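Side-chain contacts in transcriptional regulator (PDB 3E7Q), which probably binds operator DNA as a dimeric TetR-family repressor, with a predicted helix-turn-helix motif near its N-terminus: residues R128-D131 with H132-E136; D111-L114 with A115-A119; G152-A155 with D156-A159; G34-V37 with R38-C41; E64-L67 with A68-R72. All blocks are in the same frame, centred on the assembly; numbering follows the deposited sequence.

All five contacts are local, but they lie in very different surroundings. Interactions 1, 2 and 5 gather near the middle of the chain. Interaction 5 touches both of the others, joining helix 58-82 to helices 110-120 and 124-152, while interactions 1 and 2 also reach the second subunit. Interaction 2 is buried and rich in aromatic rings; interactions 1 and 5 are partly buried and mix ring contacts with hydroxyl and imidazole chemistry. Interaction 4, in the predicted DNA-binding motif, relies on capping and a lysine-carbonyl bond. Interaction 3 is a surface turn about 49 Å from interaction 4, centre to centre, whose main contact is an edge-to-face ring pair.

Interaction 1 of 5, residues R128-D131 with H132-E136; sequences RVHD and HSYGE
His-130 and Tyr-134, one turn apart on the alpha-helix 124-152, lie side by side and point the same way in the all-helical C-terminal part of this TetR-type regulator. Their aromatic contact is a glancing one. Both rings leave the helix with CG opposite the backbone N (chi1 174° and 180°), and their planes are nearly parallel, 14° apart, yet they are slid so far that they barely overlap, with centroids 5.5 Å apart. What lies over the imidazole is instead Tyr-134 CB, which makes a CH-pi contact 4.2 Å from the centroid of the His-130 ring.

Both ring nitrogens of His-130 find partners beyond the helix. ND1 is probably hydrogen-bonded to Tyr-66 OH on helix 58-82, and NE2 is bonded to Glu-176 of the second subunit; the two partners would fix the ring's rotation, and the carboxylate of Glu-176 probably favours a proton on NE2 and could raise the pKa of the ring.

Backbone bonds make up the third group: His-132, Ser-133, Tyr-134 and Gly-135 donate to the carbonyls of Arg-128, Val-129, His-130 and Asp-131, with Tyr-134 N 2.9 Å from His-130 O.

The hydroxyl of Ser-133 has two carbonyl oxygens within weak reach for its single proton: OG is 3.4 Å from Val-129 O and 3.5 Å from His-130 O.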
loop_
_atom_site.group_PDB
_atom_site.type_symbol
_atom_site.label_atom_id
_atom_site.label_comp_id
_atom_site.label_asym_id
_atom_site.label_seq_id
_atom_site.Cartn_x
_atom_site.Cartn_y
_atom_site.Cartn_z
ATOM N N ARG B 128 -9.976 11.808 -7.830
ATOM C CA ARG B 128 -11.375 11.536 -7.877
ATOM C C ARG B 128 -11.657 10.105 -8.381
ATOM O O ARG B 128 -12.663 9.511 -7.987
ATOM C CB ARG B 128 -12.108 12.565 -8.728
ATOM C CG ARG B 128 -11.984 14.028 -8.277
ATOM C CD ARG B 128 -12.991 14.946 -9.070
ATOM N NE ARG B 128 -12.801 14.943 -10.545
ATOM C CZ ARG B 128 -12.065 15.813 -11.278
ATOM N NH1 ARG B 128 -11.365 16.816 -10.723
ATOM N NH2 ARG B 128 -11.997 15.664 -12.615
ATOM N N VAL B 129 -10.794 9.564 -9.251
ATOM C CA VAL B 129 -10.909 8.160 -9.627
ATOM C C VAL B 129 -10.686 7.311 -8.371
ATOM O O VAL B 129 -11.486 6.441 -8.089
ATOM C CB VAL B 129 -9.952 7.718 -10.760
ATOM C CG1 VAL B 129 -10.058 6.162 -10.957
ATOM C CG2 VAL B 129 -10.273 8.460 -12.013
ATOM N N HIS B 130 -9.663 7.602 -7.581
ATOM C CA HIS B 130 -9.447 6.893 -6.352
ATOM C C HIS B 130 -10.644 6.907 -5.391
ATOM O O HIS B 130 -11.062 5.882 -4.888
ATOM C CB HIS B 130 -8.223 7.385 -5.573
ATOM C CG HIS B 130 -8.112 6.727 -4.222
ATOM N ND1 HIS B 130 -7.665 5.431 -4.069
ATOM C CD2 HIS B 130 -8.531 7.130 -2.992
ATOM C CE1 HIS B 130 -7.738 5.093 -2.792
ATOM N NE2 HIS B 130 -8.268 6.106 -2.114
ATOM N N ASP B 131 -11.168 8.083 -5.132
ATOM C CA ASP B 131 -12.233 8.230 -4.148
ATOM C C ASP B 131 -13.453 7.446 -4.574
ATOM O O ASP B 131 -14.061 6.726 -3.745
ATOM C CB ASP B 131 -12.582 9.703 -3.928
ATOM C CG ASP B 131 -11.455 10.471 -3.318
ATOM O OD1 ASP B 131 -10.553 9.843 -2.743
ATOM O OD2 ASP B 131 -11.447 11.713 -3.430
ATOM N N HIS B 132 -13.775 7.551 -5.857
ATOM C CA HIS B 132 -14.934 6.901 -6.380
ATOM C C HIS B 132 -14.833 5.371 -6.315
ATOM O O HIS B 132 -15.806 4.689 -5.954
ATOM C CB HIS B 132 -15.182 7.339 -7.834
ATOM C CG HIS B 132 -16.228 6.519 -8.538
ATOM N ND1 HIS B 132 -17.580 6.721 -8.351
ATOM C CD2 HIS B 132 -16.120 5.490 -9.419
ATOM C CE1 HIS B 132 -18.258 5.843 -9.068
ATOM N NE2 HIS B 132 -17.397 5.086 -9.724
ATOM N N SER B 133 -13.674 4.842 -6.698
ATOM C CA SER B 133 -13.533 3.427 -6.841
ATOM C C SER B 133 -13.342 2.776 -5.498
ATOM O O SER B 133 -13.771 1.645 -5.296
ATOM C CB SER B 133 -12.363 3.053 -7.756
ATOM O OG SER B 133 -11.108 3.213 -7.131
ATOM N N TYR B 134 -12.607 3.445 -4.612
ATOM C CA TYR B 134 -12.527 2.981 -3.239
ATOM C C TYR B 134 -13.949 3.016 -2.579
ATOM O O TYR B 134 -14.327 2.112 -1.859
ATOM C CB TYR B 134 -11.466 3.818 -2.474
ATOM C CG TYR B 134 -11.250 3.468 -0.984
ATOM C CD1 TYR B 134 -10.812 2.203 -0.572
ATOM C CD2 TYR B 134 -11.487 4.439 0.005
ATOM C CE1 TYR B 134 -10.646 1.908 0.794
ATOM C CE2 TYR B 134 -11.329 4.176 1.330
ATOM C CZ TYR B 134 -10.904 2.912 1.737
ATOM O OH TYR B 134 -10.734 2.727 3.100
ATOM N N GLY B 135 -14.720 4.052 -2.847
ATOM C CA GLY B 135 -16.127 4.120 -2.441
ATOM C C GLY B 135 -16.985 2.921 -2.873
ATOM O O GLY B 135 -17.779 2.390 -2.099
ATOM N N GLU B 136 -16.772 2.461 -4.089
ATOM C CA GLU B 136 -17.538 1.367 -4.654
ATOM C C GLU B 136 -17.076 0.028 -4.082
ATOM O O GLU B 136 -17.881 -0.840 -3.855
ATOM C CB GLU B 136 -17.421 1.363 -6.175
ATOM C CG GLU B 136 -18.044 2.571 -6.807
ATOM C CD GLU B 136 -19.537 2.791 -6.459
ATOM O OE1 GLU B 136 -20.315 1.798 -6.355
ATOM O OE2 GLU B 136 -19.928 3.983 -6.278
#

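Interaction 2 of 5, residues D111-L114 with A115-A119; sequences DAWL and AFWGA
Trp-117 lays the face of its indole across the preceding turn of helix 110-120, and Trp-113 supplies two bumps, O and CB, that lie against that face. The carbonyl oxygen of Trp-113 stands 3.0 Å above the plane of the Trp-117 ring, toward its rim. On the same face Trp-113 CB sits almost squarely over the six-membered ring, a CH-pi contact 4.2 Å from the centroid and only 6° off the normal. Beyond CB the Trp-113 indole turns away from a stack: the ring planes meet at 56°, and CE3 of Trp-113 rests 3.9 Å from both CZ2 and NE1 of Trp-117. Leu-114 closes the outline, its CD2 methyl set against the edge of the Trp-117 ring, 4.1 Å from CE3.

The same shape recurs one residue back. Phe-116 holds CG beside its own backbone N (chi1 -62°), which swings the ring over the previous turn, where Ala-112 O lies 3.2 Å above its plane; the methyl of Ala-112 touches the ring at CE2, with CB 4.2 Å away. Four backbone bonds join the N-H groups of residues 115-118 to the carbonyls of residues 111-114.

Around it, Phe-116 stacks on Tyr-66 of helix 58-82 and packs on Leu-24 of helix 12-34, Trp-113 meets Trp-174 of helix 159-179 edge-to-face, Leu-114 packs on Gly-118 of the second subunit and Trp-117 on Leu-175 of that subunit.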
loop_
_atom_site.group_PDB
_atom_site.type_symbol
_atom_site.label_atom_id
_atom_site.label_comp_id
_atom_site.label_asym_id
_atom_site.label_seq_id
_atom_site.Cartn_x
_atom_site.Cartn_y
_atom_site.Cartn_z
ATOM N N ASP B 111 3.207 -2.328 -9.939
ATOM C CA ASP B 111 3.857 -1.117 -10.400
ATOM C C ASP B 111 2.863 -0.057 -10.884
ATOM O O ASP B 111 3.096 1.154 -10.701
ATOM C CB ASP B 111 4.844 -1.424 -11.555
ATOM C CG ASP B 111 5.516 -2.830 -11.450
ATOM O OD1 ASP B 111 6.793 -2.845 -11.457
ATOM O OD2 ASP B 111 4.780 -3.877 -11.400
ATOM N N ALA B 112 1.780 -0.524 -11.515
ATOM C CA ALA B 112 0.737 0.344 -12.048
ATOM C C ALA B 112 -0.032 1.028 -10.912
ATOM O O ALA B 112 -0.178 2.230 -10.909
ATOM C CB ALA B 112 -0.215 -0.438 -12.938
ATOM N N TRP B 113 -0.471 0.255 -9.936
ATOM C CA TRP B 113 -1.129 0.820 -8.744
ATOM C C TRP B 113 -0.252 1.795 -7.977
ATOM O O TRP B 113 -0.727 2.851 -7.530
ATOM C CB TRP B 113 -1.579 -0.295 -7.809
ATOM C CG TRP B 113 -2.655 -1.010 -8.358
ATOM C CD1 TRP B 113 -2.575 -2.104 -9.208
ATOM C CD2 TRP B 113 -4.042 -0.709 -8.200
ATOM N NE1 TRP B 113 -3.835 -2.504 -9.553
ATOM C CE2 TRP B 113 -4.760 -1.678 -8.957
ATOM C CE3 TRP B 113 -4.751 0.277 -7.485
ATOM C CZ2 TRP B 113 -6.168 -1.707 -9.015
ATOM C CZ3 TRP B 113 -6.151 0.265 -7.539
ATOM C CH2 TRP B 113 -6.848 -0.723 -8.304
ATOM N N LEU B 114 1.033 1.471 -7.869
ATOM C CA LEU B 114 1.950 2.337 -7.190
ATOM C C LEU B 114 2.060 3.725 -7.885
ATOM O O LEU B 114 2.083 4.764 -7.250
ATOM C CB LEU B 114 3.288 1.648 -7.040
ATOM C CG LEU B 114 3.427 0.477 -6.059
ATOM C CD1 LEU B 114 4.848 -0.025 -6.218
ATOM C CD2 LEU B 114 3.200 0.880 -4.656
ATOM N N ALA B 115 2.034 3.701 -9.205
ATOM C CA ALA B 115 2.078 4.893 -10.020
ATOM C C ALA B 115 0.758 5.691 -9.897
ATOM O O ALA B 115 0.805 6.926 -9.807
ATOM C CB ALA B 115 2.399 4.525 -11.508
ATOM N N PHE B 116 -0.394 5.008 -9.888
ATOM C CA PHE B 116 -1.707 5.687 -9.679
ATOM C C PHE B 116 -1.818 6.394 -8.321
ATOM O O PHE B 116 -2.279 7.531 -8.190
ATOM C CB PHE B 116 -2.858 4.678 -9.756
ATOM C CG PHE B 116 -3.018 3.960 -11.102
ATOM C CD1 PHE B 116 -2.849 4.610 -12.303
ATOM C CD2 PHE B 116 -3.435 2.640 -11.118
ATOM C CE1 PHE B 116 -3.042 3.963 -13.506
ATOM C CE2 PHE B 116 -3.622 1.976 -12.302
ATOM C CZ PHE B 116 -3.412 2.664 -13.526
ATOM N N TRP B 117 -1.421 5.682 -7.290
ATOM C CA TRP B 117 -1.438 6.195 -5.957
ATOM C C TRP B 117 -0.527 7.389 -5.750
ATOM O O TRP B 117 -0.790 8.215 -4.903
ATOM C CB TRP B 117 -1.028 5.081 -5.043
ATOM C CG TRP B 117 -2.025 4.037 -4.905
ATOM C CD1 TRP B 117 -3.360 4.147 -5.144
ATOM C CD2 TRP B 117 -1.810 2.705 -4.444
ATOM N NE1 TRP B 117 -3.973 2.983 -4.846
ATOM C CE2 TRP B 117 -3.064 2.091 -4.375
ATOM C CE3 TRP B 117 -0.684 1.990 -4.035
ATOM C CZ2 TRP B 117 -3.228 0.759 -3.977
ATOM C CZ3 TRP B 117 -0.826 0.701 -3.647
ATOM C CH2 TRP B 117 -2.098 0.087 -3.598
ATOM N N GLY B 118 0.573 7.476 -6.500
ATOM C CA GLY B 118 1.440 8.646 -6.415
ATOM C C GLY B 118 0.827 9.845 -7.114
ATOM O O GLY B 118 1.048 10.971 -6.705
ATOM N N ALA B 119 0.079 9.602 -8.179
ATOM C CA ALA B 119 -0.630 10.643 -8.889
ATOM C C ALA B 119 -1.874 11.152 -8.112
ATOM O O ALA B 119 -2.398 12.191 -8.466
ATOM C CB ALA B 119 -1.019 10.145 -10.241
#

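Interaction 3 of 5, residues G152-A155 with D156-A159; sequences GGWA and DFDA
Trp-154 and Phe-157 meet in a T-shaped pair across the turn that follows helix 124-152. The indole offers its edge: CE3 hangs 3.8 Å above the plane of the phenyl ring of Phe-157, over its centre, and CZ3 of Trp-154 comes to 4.0 Å from CZ of Phe-157. The planes stand at 73°, with the six-membered ring of Trp-154 and the ring of Phe-157 5.1 Å apart between centroids. Both side chains point the same way from the backbone; Phe-157 does so with CG opposite its own N (chi1 -177°), which brings its ring face round to the indole.

Outside this pair, Asp-156 bends back along the chain, OD1 lying 3.9 Å from the methyl carbon CB of Ala-155, at the solvent-exposed bend between the two aromatic residues.

Inward, the rings pack on Ala-149 of helix 124-152 and Leu-200 of helix 186-204, and Trp-154 stacks on His-205. Asp-158 then N-caps the next helix, its OD1 accepting from Leu-161 N. The arrangement is that of a short interhelical connection in the all-helical C-terminal domain of a TetR-type regulator, in which an edge-to-face aromatic pair bridges the bend and packs on the flanking helices.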
loop_
_atom_site.group_PDB
_atom_site.type_symbol
_atom_site.label_atom_id
_atom_site.label_comp_id
_atom_site.label_asym_id
_atom_site.label_seq_id
_atom_site.Cartn_x
_atom_site.Cartn_y
_atom_site.Cartn_z
ATOM N N GLY B 152 -26.768 -12.145 12.247
ATOM C CA GLY B 152 -26.221 -12.135 13.620
ATOM C C GLY B 152 -26.925 -11.830 14.928
ATOM O O GLY B 152 -26.389 -12.202 15.963
ATOM N N GLY B 153 -28.037 -11.142 15.059
ATOM C CA GLY B 153 -28.435 -9.976 14.431
ATOM C C GLY B 153 -27.862 -8.939 15.402
ATOM O O GLY B 153 -28.329 -8.784 16.525
ATOM N N TRP B 154 -26.832 -8.244 14.922
ATOM C CA TRP B 154 -26.065 -7.270 15.691
ATOM C C TRP B 154 -26.824 -5.959 15.750
ATOM O O TRP B 154 -27.249 -5.429 14.739
ATOM C CB TRP B 154 -24.693 -7.123 15.053
ATOM C CG TRP B 154 -23.991 -8.502 14.876
ATOM C CD1 TRP B 154 -24.231 -9.625 15.579
ATOM C CD2 TRP B 154 -22.905 -8.808 14.004
ATOM N NE1 TRP B 154 -23.397 -10.640 15.191
ATOM C CE2 TRP B 154 -22.584 -10.170 14.199
ATOM C CE3 TRP B 154 -22.182 -8.075 13.051
ATOM C CZ2 TRP B 154 -21.591 -10.805 13.478
ATOM C CZ3 TRP B 154 -21.173 -8.720 12.337
ATOM C CH2 TRP B 154 -20.889 -10.056 12.554
ATOM N N ALA B 155 -27.022 -5.464 16.961
ATOM C CA ALA B 155 -27.880 -4.305 17.239
ATOM C C ALA B 155 -27.440 -2.999 16.541
ATOM O O ALA B 155 -28.233 -2.398 15.756
ATOM C CB ALA B 155 -28.012 -4.092 18.805
ATOM N N ASP B 156 -26.252 -2.497 16.816
ATOM C CA ASP B 156 -25.815 -1.329 15.992
ATOM C C ASP B 156 -24.399 -1.474 15.546
ATOM O O ASP B 156 -23.463 -1.062 16.205
ATOM C CB ASP B 156 -25.940 0.019 16.653
ATOM C CG ASP B 156 -25.504 -0.003 18.064
ATOM O OD1 ASP B 156 -26.214 -0.665 18.869
ATOM O OD2 ASP B 156 -24.496 0.684 18.368
ATOM N N PHE B 157 -24.305 -2.074 14.387
ATOM C CA PHE B 157 -23.099 -2.413 13.807
ATOM C C PHE B 157 -22.830 -1.267 12.851
ATOM O O PHE B 157 -23.699 -0.892 12.078
ATOM C CB PHE B 157 -23.280 -3.729 13.057
ATOM C CG PHE B 157 -22.022 -4.229 12.462
ATOM C CD1 PHE B 157 -20.880 -4.375 13.258
ATOM C CD2 PHE B 157 -21.934 -4.481 11.123
ATOM C CE1 PHE B 157 -19.704 -4.828 12.714
ATOM C CE2 PHE B 157 -20.770 -4.967 10.609
ATOM C CZ PHE B 157 -19.674 -5.137 11.416
ATOM N N ASP B 158 -21.614 -0.737 12.911
ATOM C CA ASP B 158 -21.151 0.262 11.955
ATOM C C ASP B 158 -20.425 -0.555 10.920
ATOM O O ASP B 158 -19.215 -0.795 11.023
ATOM C CB ASP B 158 -20.299 1.306 12.665
ATOM C CG ASP B 158 -19.791 2.424 11.749
ATOM O OD1 ASP B 158 -19.935 2.413 10.518
ATOM O OD2 ASP B 158 -19.172 3.330 12.316
ATOM N N ALA B 159 -21.230 -1.019 9.951
ATOM C CA ALA B 159 -20.799 -1.749 8.794
ATOM C C ALA B 159 -19.884 -0.915 7.916
ATOM O O ALA B 159 -19.021 -1.472 7.274
ATOM C CB ALA B 159 -22.049 -2.345 7.985
#

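Interaction 4 of 5, residues G34-V37 with R38-C41; sequences GASV and RKIC
Two flat peptide carbonyls, those of Gly-34 and Ser-36, receive the donors of Lys-39 and Ile-40 at different inclinations, one tilted from the carbonyl plane and one within it. At Gly-34 the lysine ammonium comes in tilted 24° from the carbonyl plane, NZ lying 3.1 Å from O. At Ser-36, Ile-40 N sits in the carbonyl plane, 2.9 Å from the oxygen, and CG1 of the isoleucine crowds against the same Ser-36 O at 3.3 Å.

Ser-36 is the N-cap of helix 37-44. With OG turned in between its own backbone N and carbonyl carbon (chi1 57°), the hydroxyl accepts Lys-39 N in a nearly straight bond of 3.2 Å, satisfying an N-H of the first turn. The lysine chain, extended beyond CG, runs past that hydroxyl, with CG 3.5 Å from Ser-36 OG, on its way back to Gly-34. Cys-41 N continues the helix by bonding to Val-37 O at 2.9 Å.

The contact lies at the start of the predicted helix-turn-helix. Lys-39 rests on Cys-26 and His-30 of helix 12-34, Val-37 and Ile-40 pack on Leu-61 of helix 58-82, and Cys-41 faces Val-48 and Ile-51 of helix 48-54.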
loop_
_atom_site.group_PDB
_atom_site.type_symbol
_atom_site.label_atom_id
_atom_site.label_comp_id
_atom_site.label_asym_id
_atom_site.label_seq_id
_atom_site.Cartn_x
_atom_site.Cartn_y
_atom_site.Cartn_z
ATOM N N GLY B 34 7.688 10.330 -14.665
ATOM C CA GLY B 34 8.462 10.230 -15.898
ATOM C C GLY B 34 7.691 9.934 -17.181
ATOM O O GLY B 34 8.238 10.103 -18.262
ATOM N N ALA B 35 6.447 9.448 -17.062
ATOM C CA ALA B 35 5.615 9.144 -18.240
ATOM C C ALA B 35 5.265 10.427 -18.973
ATOM O O ALA B 35 5.266 11.484 -18.370
ATOM C CB ALA B 35 4.317 8.368 -17.833
ATOM N N SER B 36 5.005 10.340 -20.282
ATOM C CA SER B 36 4.470 11.459 -21.045
ATOM C C SER B 36 3.710 10.842 -22.176
ATOM O O SER B 36 3.865 9.666 -22.401
ATOM C CB SER B 36 5.612 12.302 -21.602
ATOM O OG SER B 36 6.478 11.496 -22.390
ATOM N N VAL B 37 2.915 11.621 -22.897
ATOM C CA VAL B 37 2.163 11.097 -24.019
ATOM C C VAL B 37 3.089 10.528 -25.113
ATOM O O VAL B 37 2.734 9.521 -25.745
ATOM C CB VAL B 37 1.210 12.151 -24.654
ATOM C CG1 VAL B 37 0.307 12.784 -23.608
ATOM C CG2 VAL B 37 1.978 13.202 -25.315
ATOM N N ARG B 38 4.248 11.174 -25.333
ATOM C CA ARG B 38 5.302 10.658 -26.215
ATOM C C ARG B 38 5.792 9.264 -25.764
ATOM O O ARG B 38 5.777 8.319 -26.546
ATOM C CB ARG B 38 6.494 11.668 -26.354
ATOM C CG ARG B 38 6.277 12.883 -27.367
ATOM C CD ARG B 38 7.552 13.477 -28.097
ATOM N NE ARG B 38 7.443 13.287 -29.574
ATOM C CZ ARG B 38 8.182 12.455 -30.329
ATOM N NH1 ARG B 38 9.183 11.753 -29.799
ATOM N NH2 ARG B 38 7.939 12.333 -31.643
ATOM N N LYS B 39 6.190 9.123 -24.504
ATOM C CA LYS B 39 6.591 7.824 -23.981
ATOM C C LYS B 39 5.469 6.750 -23.951
ATOM O O LYS B 39 5.768 5.531 -23.953
ATOM C CB LYS B 39 7.231 7.972 -22.605
ATOM C CG LYS B 39 8.578 8.682 -22.622
ATOM C CD LYS B 39 9.025 8.959 -21.179
ATOM C CE LYS B 39 10.521 9.309 -21.072
ATOM N NZ LYS B 39 10.936 9.683 -19.652
ATOM N N ILE B 40 4.201 7.201 -23.956
ATOM C CA ILE B 40 3.031 6.316 -24.033
ATOM C C ILE B 40 2.929 5.772 -25.451
ATOM O O ILE B 40 2.796 4.562 -25.661
ATOM C CB ILE B 40 1.690 7.043 -23.593
ATOM C CG1 ILE B 40 1.651 7.210 -22.062
ATOM C CG2 ILE B 40 0.459 6.269 -24.030
ATOM C CD1 ILE B 40 0.663 8.244 -21.560
ATOM N N CYS B 41 3.016 6.679 -26.418
ATOM C CA CYS B 41 3.076 6.312 -27.854
ATOM C C CYS B 41 4.243 5.363 -28.181
ATOM O O CYS B 41 4.098 4.471 -29.022
ATOM C CB CYS B 41 3.121 7.587 -28.723
ATOM S SG CYS B 41 1.546 8.515 -28.567
#

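Interaction 5 of 5, residues E64-L67 with A68-R72; sequences EAYL and AVTGR
Thr-70 is gripped by Tyr-66 one turn earlier on helix 58-82, and this is the dense side of the contact. The threonine places OG1 between its own backbone N and carbonyl carbon (chi1 58°), which brings the hydroxyl back to the helix, where it donates to Tyr-66 O at 2.9 Å. Since Thr-70 N bonds to the same Tyr-66 O at 3.0 Å, one carbonyl oxygen takes two hydrogen bonds from a single residue, and a buried hydroxyl is satisfied within the helix itself. The hydroxyl arrives tilted 28° from the carbonyl plane. The same torsion sends the methyl to the tyrosine ring, where CG2 of Thr-70 approaches obliquely, 3.6 Å from CE1 and 3.7 Å from CD1 of Tyr-66. Alongside, the buried Val-69 presses its CG2 against the preceding turn, 3.3 Å from Ala-65 O.

The other side is looser. Leu-67 is solvent-exposed, and its isobutyl group makes no side-chain contact with residues 68-72, though it still touches Val-129 of helix 124-152; Ala-68 contributes a methyl, CB, lying 3.5 Å from Glu-64 O. There the turn is held by backbone bonds, Ala-68 N to Glu-64 O and Gly-71 N to Leu-67 O, the latter 2.9 Å long.

Neighbouring helices close over the dense side: Trp-113 of helix 110-120 lies on Val-69 and Thr-70, while Leu-24 of helix 12-34 meets Val-69. The long helix 58-82, running from next to the predicted helix-turn-helix into the C-terminal bundle, is the connecting helix characteristic of the TetR fold.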
loop_
_atom_site.group_PDB
_atom_site.type_symbol
_atom_site.label_atom_id
_atom_site.label_comp_id
_atom_site.label_asym_id
_atom_site.label_seq_id
_atom_site.Cartn_x
_atom_site.Cartn_y
_atom_site.Cartn_z
ATOM N N GLU B 64 -7.828 7.373 -17.416
ATOM C CA GLU B 64 -8.501 6.306 -18.182
ATOM C C GLU B 64 -7.972 4.895 -17.879
ATOM O O GLU B 64 -8.759 3.940 -17.732
ATOM C CB GLU B 64 -8.401 6.516 -19.682
ATOM C CG GLU B 64 -9.573 7.226 -20.379
ATOM C CD GLU B 64 -10.960 6.581 -20.152
ATOM O OE1 GLU B 64 -11.411 5.717 -20.973
ATOM O OE2 GLU B 64 -11.620 7.006 -19.176
ATOM N N ALA B 65 -6.651 4.744 -17.825
ATOM C CA ALA B 65 -6.042 3.470 -17.389
ATOM C C ALA B 65 -6.457 3.051 -15.952
ATOM O O ALA B 65 -6.708 1.860 -15.702
ATOM C CB ALA B 65 -4.544 3.507 -17.505
ATOM N N TYR B 66 -6.470 4.024 -15.034
ATOM C CA TYR B 66 -6.853 3.828 -13.647
ATOM C C TYR B 66 -8.293 3.331 -13.593
ATOM O O TYR B 66 -8.572 2.361 -12.947
ATOM C CB TYR B 66 -6.696 5.146 -12.834
ATOM C CG TYR B 66 -6.698 5.060 -11.279
ATOM C CD1 TYR B 66 -6.778 3.855 -10.593
ATOM C CD2 TYR B 66 -6.562 6.192 -10.530
ATOM C CE1 TYR B 66 -6.770 3.801 -9.218
ATOM C CE2 TYR B 66 -6.529 6.159 -9.157
ATOM C CZ TYR B 66 -6.625 4.968 -8.496
ATOM O OH TYR B 66 -6.613 4.944 -7.117
ATOM N N LEU B 67 -9.180 3.974 -14.336
ATOM C CA LEU B 67 -10.579 3.573 -14.422
ATOM C C LEU B 67 -10.826 2.182 -14.980
ATOM O O LEU B 67 -11.727 1.469 -14.506
ATOM C CB LEU B 67 -11.372 4.588 -15.252
ATOM C CG LEU B 67 -12.081 5.663 -14.443
ATOM C CD1 LEU B 67 -12.542 6.838 -15.314
ATOM C CD2 LEU B 67 -13.294 5.046 -13.623
ATOM N N ALA B 68 -10.086 1.839 -16.036
ATOM C CA ALA B 68 -10.107 0.515 -16.624
ATOM C C ALA B 68 -9.649 -0.508 -15.586
ATOM O O ALA B 68 -10.283 -1.515 -15.430
ATOM C CB ALA B 68 -9.222 0.444 -17.879
ATOM N N VAL B 69 -8.572 -0.237 -14.862
ATOM C CA VAL B 69 -7.967 -1.250 -14.008
ATOM C C VAL B 69 -8.917 -1.537 -12.809
ATOM O O VAL B 69 -9.280 -2.728 -12.546
ATOM C CB VAL B 69 -6.548 -0.854 -13.565
ATOM C CG1 VAL B 69 -6.111 -1.619 -12.389
ATOM C CG2 VAL B 69 -5.538 -1.063 -14.678
ATOM N N THR B 70 -9.324 -0.454 -12.127
ATOM C CA THR B 70 -10.320 -0.529 -11.067
ATOM C C THR B 70 -11.651 -1.121 -11.491
ATOM O O THR B 70 -12.234 -1.886 -10.736
ATOM C CB THR B 70 -10.565 0.848 -10.381
ATOM O OG1 THR B 70 -10.982 1.809 -11.351
ATOM C CG2 THR B 70 -9.280 1.321 -9.646
ATOM N N GLY B 71 -12.128 -0.778 -12.688
ATOM C CA GLY B 71 -13.353 -1.353 -13.254
ATOM C C GLY B 71 -13.307 -2.864 -13.334
ATOM O O GLY B 71 -14.282 -3.563 -12.988
ATOM N N ARG B 72 -12.162 -3.366 -13.789
ATOM C CA ARG B 72 -11.956 -4.774 -13.999
ATOM C C ARG B 72 -11.939 -5.533 -12.695
ATOM O O ARG B 72 -12.577 -6.581 -12.586
ATOM C CB ARG B 72 -10.625 -5.006 -14.743
ATOM C CG ARG B 72 -10.231 -6.442 -14.765
ATOM C CD ARG B 72 -8.963 -6.714 -15.506
ATOM N NE ARG B 72 -8.548 -8.084 -15.211
ATOM C CZ ARG B 72 -7.943 -8.492 -14.077
ATOM N NH1 ARG B 72 -7.648 -7.617 -13.124
ATOM N NH2 ARG B 72 -7.622 -9.794 -13.899
#